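Local coordinates for protein geranyltranstransferase (Campylobacter jejuni, PDB 3NPK) that probably condenses isopentenyl diphosphate with geranyl diphosphate to make farnesyl diphosphate, releasing pyrophosphate, in isoprenoid biosynthesis, at residues E103-A106 and I107-D111; Q199-K202 and L203-L207. All blocks are in the same frame, centred on the assembly; numbering follows the deposited sequence.

Contact 1 (E103-A106 and I107-D111); sequences ETTA and ILVGD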
loop_
_atom_site.group_PDB
_atom_site.type_symbol
_atom_site.label_atom_id
_atom_site.label_comp_id
_atom_site.label_asym_id
_atom_site.label_seq_id
_atom_site.Cartn_x
_atom_site.Cartn_y
_atom_site.Cartn_z
ATOM N N GLU A 103 0.417 19.643 0.855
ATOM C CA GLU A 103 0.899 18.520 0.052
ATOM C C GLU A 103 1.269 17.349 0.928
ATOM O O GLU A 103 1.031 16.206 0.558
ATOM C CB GLU A 103 2.106 18.932 -0.782
ATOM C CG GLU A 103 1.726 19.758 -1.988
ATOM C CD GLU A 103 2.929 20.152 -2.805
ATOM O OE1 GLU A 103 3.997 19.518 -2.649
ATOM O OE2 GLU A 103 2.804 21.112 -3.591
ATOM N N THR A 104 1.876 17.633 2.075
ATOM C CA THR A 104 2.263 16.567 2.990
ATOM C C THR A 104 1.051 15.716 3.361
ATOM O O THR A 104 1.097 14.479 3.313
ATOM C CB THR A 104 2.900 17.132 4.264
ATOM O OG1 THR A 104 4.161 17.728 3.928
ATOM C CG2 THR A 104 3.089 16.014 5.293
ATOM N N THR A 105 -0.047 16.374 3.715
ATOM C CA THR A 105 -1.264 15.655 4.087
ATOM C C THR A 105 -1.785 14.809 2.919
ATOM O O THR A 105 -2.177 13.656 3.099
ATOM C CB THR A 105 -2.344 16.637 4.563
ATOM O OG1 THR A 105 -1.861 17.315 5.733
ATOM C CG2 THR A 105 -3.663 15.928 4.923
ATOM N N ALA A 106 -1.789 15.378 1.717
ATOM C CA ALA A 106 -2.267 14.633 0.551
ATOM C C ALA A 106 -1.394 13.388 0.324
ATOM O O ALA A 106 -1.907 12.272 0.084
ATOM C CB ALA A 106 -2.272 15.526 -0.691
ATOM N N ILE A 107 -0.074 13.566 0.388
ATOM C CA ILE A 107 0.814 12.418 0.183
ATOM C C ILE A 107 0.530 11.339 1.232
ATOM O O ILE A 107 0.320 10.158 0.900
ATOM C CB ILE A 107 2.291 12.818 0.260
ATOM C CG1 ILE A 107 2.657 13.715 -0.921
ATOM C CG2 ILE A 107 3.180 11.555 0.271
ATOM C CD1 ILE A 107 3.902 14.550 -0.678
ATOM N N LEU A 108 0.505 11.740 2.500
ATOM C CA LEU A 108 0.342 10.767 3.591
ATOM C C LEU A 108 -1.050 10.132 3.665
ATOM O O LEU A 108 -1.167 8.960 4.026
ATOM C CB LEU A 108 0.692 11.403 4.936
ATOM C CG LEU A 108 2.155 11.846 5.071
ATOM C CD1 LEU A 108 2.377 12.550 6.424
ATOM C CD2 LEU A 108 3.105 10.646 4.875
ATOM N N VAL A 109 -2.099 10.892 3.354
ATOM C CA VAL A 109 -3.426 10.294 3.294
ATOM C C VAL A 109 -3.454 9.216 2.201
ATOM O O VAL A 109 -3.980 8.122 2.420
ATOM C CB VAL A 109 -4.553 11.333 3.061
ATOM C CG1 VAL A 109 -5.844 10.623 2.612
ATOM C CG2 VAL A 109 -4.814 12.162 4.330
ATOM N N GLY A 110 -2.894 9.508 1.028
ATOM C CA GLY A 110 -2.831 8.490 -0.009
ATOM C C GLY A 110 -2.053 7.264 0.465
ATOM O O GLY A 110 -2.478 6.126 0.250
ATOM N N ASP A 111 -0.911 7.492 1.113
ATOM C CA ASP A 111 -0.092 6.388 1.633
ATOM C C ASP A 111 -0.916 5.556 2.613
ATOM O O ASP A 111 -0.911 4.315 2.553
ATOM C CB ASP A 111 1.168 6.901 2.334
ATOM C CG ASP A 111 2.190 7.476 1.361
ATOM O OD1 ASP A 111 2.037 7.298 0.137
ATOM O OD2 ASP A 111 3.144 8.117 1.821
#

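Contact 2 (Q199-K202 and L203-L207); sequences QIYK and LGLKL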
loop_
_atom_site.group_PDB
_atom_site.type_symbol
_atom_site.label_atom_id
_atom_site.label_comp_id
_atom_site.label_asym_id
_atom_site.label_seq_id
_atom_site.Cartn_x
_atom_site.Cartn_y
_atom_site.Cartn_z
ATOM N N GLN A 199 -11.902 -15.611 -17.718
ATOM C CA GLN A 199 -12.707 -14.990 -18.775
ATOM C C GLN A 199 -13.263 -13.653 -18.313
ATOM O O GLN A 199 -13.310 -12.685 -19.079
ATOM C CB GLN A 199 -13.842 -15.920 -19.224
ATOM C CG GLN A 199 -13.306 -17.136 -19.960
ATOM C CD GLN A 199 -14.389 -18.044 -20.493
ATOM O OE1 GLN A 199 -14.118 -18.916 -21.321
ATOM N NE2 GLN A 199 -15.618 -17.862 -20.013
ATOM N N ILE A 200 -13.688 -13.603 -17.057
ATOM C CA ILE A 200 -14.287 -12.385 -16.514
ATOM C C ILE A 200 -13.220 -11.292 -16.309
ATOM O O ILE A 200 -13.468 -10.118 -16.574
ATOM C CB ILE A 200 -15.095 -12.736 -15.236
ATOM C CG1 ILE A 200 -16.388 -13.462 -15.628
ATOM C CG2 ILE A 200 -15.412 -11.517 -14.419
ATOM C CD1 ILE A 200 -17.039 -14.256 -14.481
ATOM N N TYR A 201 -12.020 -11.676 -15.882
ATOM C CA TYR A 201 -10.908 -10.725 -15.823
ATOM C C TYR A 201 -10.646 -10.121 -17.208
ATOM O O TYR A 201 -10.496 -8.909 -17.354
ATOM C CB TYR A 201 -9.662 -11.415 -15.282
ATOM C CG TYR A 201 -8.451 -10.522 -15.128
ATOM C CD1 TYR A 201 -8.201 -9.844 -13.938
ATOM C CD2 TYR A 201 -7.550 -10.367 -16.171
ATOM C CE1 TYR A 201 -7.069 -9.044 -13.791
ATOM C CE2 TYR A 201 -6.422 -9.566 -16.038
ATOM C CZ TYR A 201 -6.190 -8.905 -14.848
ATOM O OH TYR A 201 -5.077 -8.117 -14.706
ATOM N N LYS A 202 -10.616 -10.968 -18.232
ATOM C CA LYS A 202 -10.383 -10.484 -19.592
ATOM C C LYS A 202 -11.487 -9.544 -20.070
ATOM O O LYS A 202 -11.220 -8.576 -20.784
ATOM C CB LYS A 202 -10.216 -11.658 -20.550
ATOM C CG LYS A 202 -8.922 -12.396 -20.338
ATOM C CD LYS A 202 -8.773 -13.506 -21.361
ATOM C CE LYS A 202 -7.383 -14.128 -21.311
ATOM N NZ LYS A 202 -6.985 -14.711 -22.629
ATOM N N LEU A 203 -12.722 -9.794 -19.651
ATOM C CA LEU A 203 -13.811 -8.871 -19.968
ATOM C C LEU A 203 -13.571 -7.516 -19.303
ATOM O O LEU A 203 -13.761 -6.467 -19.930
ATOM C CB LEU A 203 -15.152 -9.456 -19.536
ATOM C CG LEU A 203 -16.353 -8.509 -19.561
ATOM C CD1 LEU A 203 -16.665 -8.049 -20.990
ATOM C CD2 LEU A 203 -17.590 -9.192 -18.943
ATOM N N GLY A 204 -13.129 -7.528 -18.048
ATOM C CA GLY A 204 -12.765 -6.278 -17.384
ATOM C C GLY A 204 -11.698 -5.488 -18.134
ATOM O O GLY A 204 -11.790 -4.261 -18.247
ATOM N N LEU A 205 -10.691 -6.180 -18.668
ATOM C CA LEU A 205 -9.635 -5.499 -19.427
ATOM C C LEU A 205 -10.229 -4.810 -20.642
ATOM O O LEU A 205 -9.850 -3.682 -20.984
ATOM C CB LEU A 205 -8.581 -6.493 -19.900
ATOM C CG LEU A 205 -7.736 -7.162 -18.828
ATOM C CD1 LEU A 205 -6.782 -8.137 -19.516
ATOM C CD2 LEU A 205 -6.971 -6.138 -17.948
ATOM N N LYS A 206 -11.156 -5.497 -21.306
ATOM C CA LYS A 206 -11.788 -4.939 -22.500
ATOM C C LYS A 206 -12.632 -3.713 -22.150
ATOM O O LYS A 206 -12.596 -2.704 -22.846
ATOM C CB LYS A 206 -12.631 -5.996 -23.215
ATOM C CG LYS A 206 -13.033 -5.592 -24.619
ATOM C CD LYS A 206 -13.678 -6.739 -25.363
ATOM C CE LYS A 206 -12.658 -7.786 -25.726
ATOM N NZ LYS A 206 -13.291 -8.875 -26.512
ATOM N N LEU A 207 -13.378 -3.792 -21.058
ATOM C CA LEU A 207 -14.200 -2.664 -20.632
ATOM C C LEU A 207 -13.319 -1.458 -20.352
ATOM O O LEU A 207 -13.644 -0.338 -20.744
ATOM C CB LEU A 207 -14.985 -3.026 -19.373
ATOM C CG LEU A 207 -16.099 -4.048 -19.593
ATOM C CD1 LEU A 207 -16.804 -4.287 -18.287
ATOM C CD2 LEU A 207 -17.060 -3.550 -20.659
#

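Contact 1 (E103-A106 and I107-D111)
Val-109 N donates to Thr-105 O over 2.8 Å, the shortest of four i to i+4 backbone bonds that define this first part of helix 103-122. The others run from Ile-107 to Glu-103, Leu-108 to Thr-104 and Gly-110 to Ala-106; all four are close to straight, with N-H...O angles of at least 164°. The last is the longest, Gly-110 N to Ala-106 O at 3.1 Å.

Side chains follow the same spacing. Thr-104 and Leu-108 lie alongside each other and point the same way, with Thr-104 CG2 and Leu-108 CD1 3.7 Å apart. The methyl is available because Thr-104 turns CG2 opposite its own amide nitrogen, while OG1 stands beside that nitrogen (chi1 -68°). One residue on, Thr-105 CG2 meets Val-109 CG2 at 4.0 Å, the two side chains crossing at a slant. Thr-105 OG1 is hydrogen-bonded to OD1 of Asp-102, the residue just before the helix. On another side, Ile-107 folds its longer branch back over the preceding turn, bringing CG1 within 3.3 Å of Glu-103 O.

The faces of the helix have different neighbours. Val-109 packs on Phe-27 and Ala-30 of helix 27-37, and Ala-106 on Ile-78 of helix 59-80, whereas Thr-104 and Ile-107 touch Met-85 of the second subunit. Asp-111 OD2 accepts a hydrogen bond from His-79 of that subunit; within the same chain, His-79 NE2 is hydrogen-bonded to Ile-107 O. The arrangement is the regular opening of an alpha-helix at a subunit interface, within the all-helical fold of the polyprenyl synthetases.

Contact 2 (Q199-K202 and L203-L207)
Tyr-201 and Leu-205 meet one turn apart on helix 194-220, an alpha-helix of the all-helical polyprenyl synthetase fold. The backbone evidence is four successive i to i+4 bonds: Leu-203 to Gln-199, Gly-204 to Ile-200, Leu-205 to Tyr-201 and Lys-206 to Lys-202. Their N-H...O angles range from 148° at Leu-203 to 163° at Gly-204, and in the last of them Lys-206 N lies 3.1 Å from Lys-202 O.

Two polar side-chain ends, those of Tyr-201 and Lys-206, are held by other helices. Tyr-201 OH is hydrogen-bonded to Asn-141 of helix 128-142, which ties the far end of the ring to that helix. Lys-206 NZ forms a salt bridge with Glu-259 of helix 246-265. A longer, weak ion pair links the same NZ to Asp-263.

Apolar side chains pack on two different helices. Ile-200 rests on Leu-183 and Cys-187 of helix 164-189, and Leu-203 on Cys-260 and Leu-264 of helix 246-265. Gly-204 is buried and adds no side chain to the helix surface.

Across the contact, the apolar side-chain pairing is that of Tyr-201 with Leu-205. The tyrosine ring is carried opposite its own amide nitrogen (chi1 -178°), and the leucine comes obliquely to one side of it. Leu-205 CG lies 3.6 Å from Tyr-201 O, and Leu-205 CD1 approaches ring atom CE2 of Tyr-201 to 3.8 Å.

Overall arrangement
Contact 1 and contact 2 occupy separate helices, 103-122 and 194-220, on opposite sides of the chain's centre. Their own centres are about 32 Å apart and their nearest atoms about 21 Å, which excludes direct contact. Contact 1 lies farther out, its centre about 20 Å from that of the chain against about 13 Å for contact 2, and the second subunit packs against it; no other chain of the assembly touches contact 2. Pyrophosphate is bound in a pocket including Lys-40, Arg-43 and Arg-92, and Gly-204 of contact 2 is about 14 Å from it. Neither contact contributes a residue to that pocket, so both belong to the surrounding helical framework.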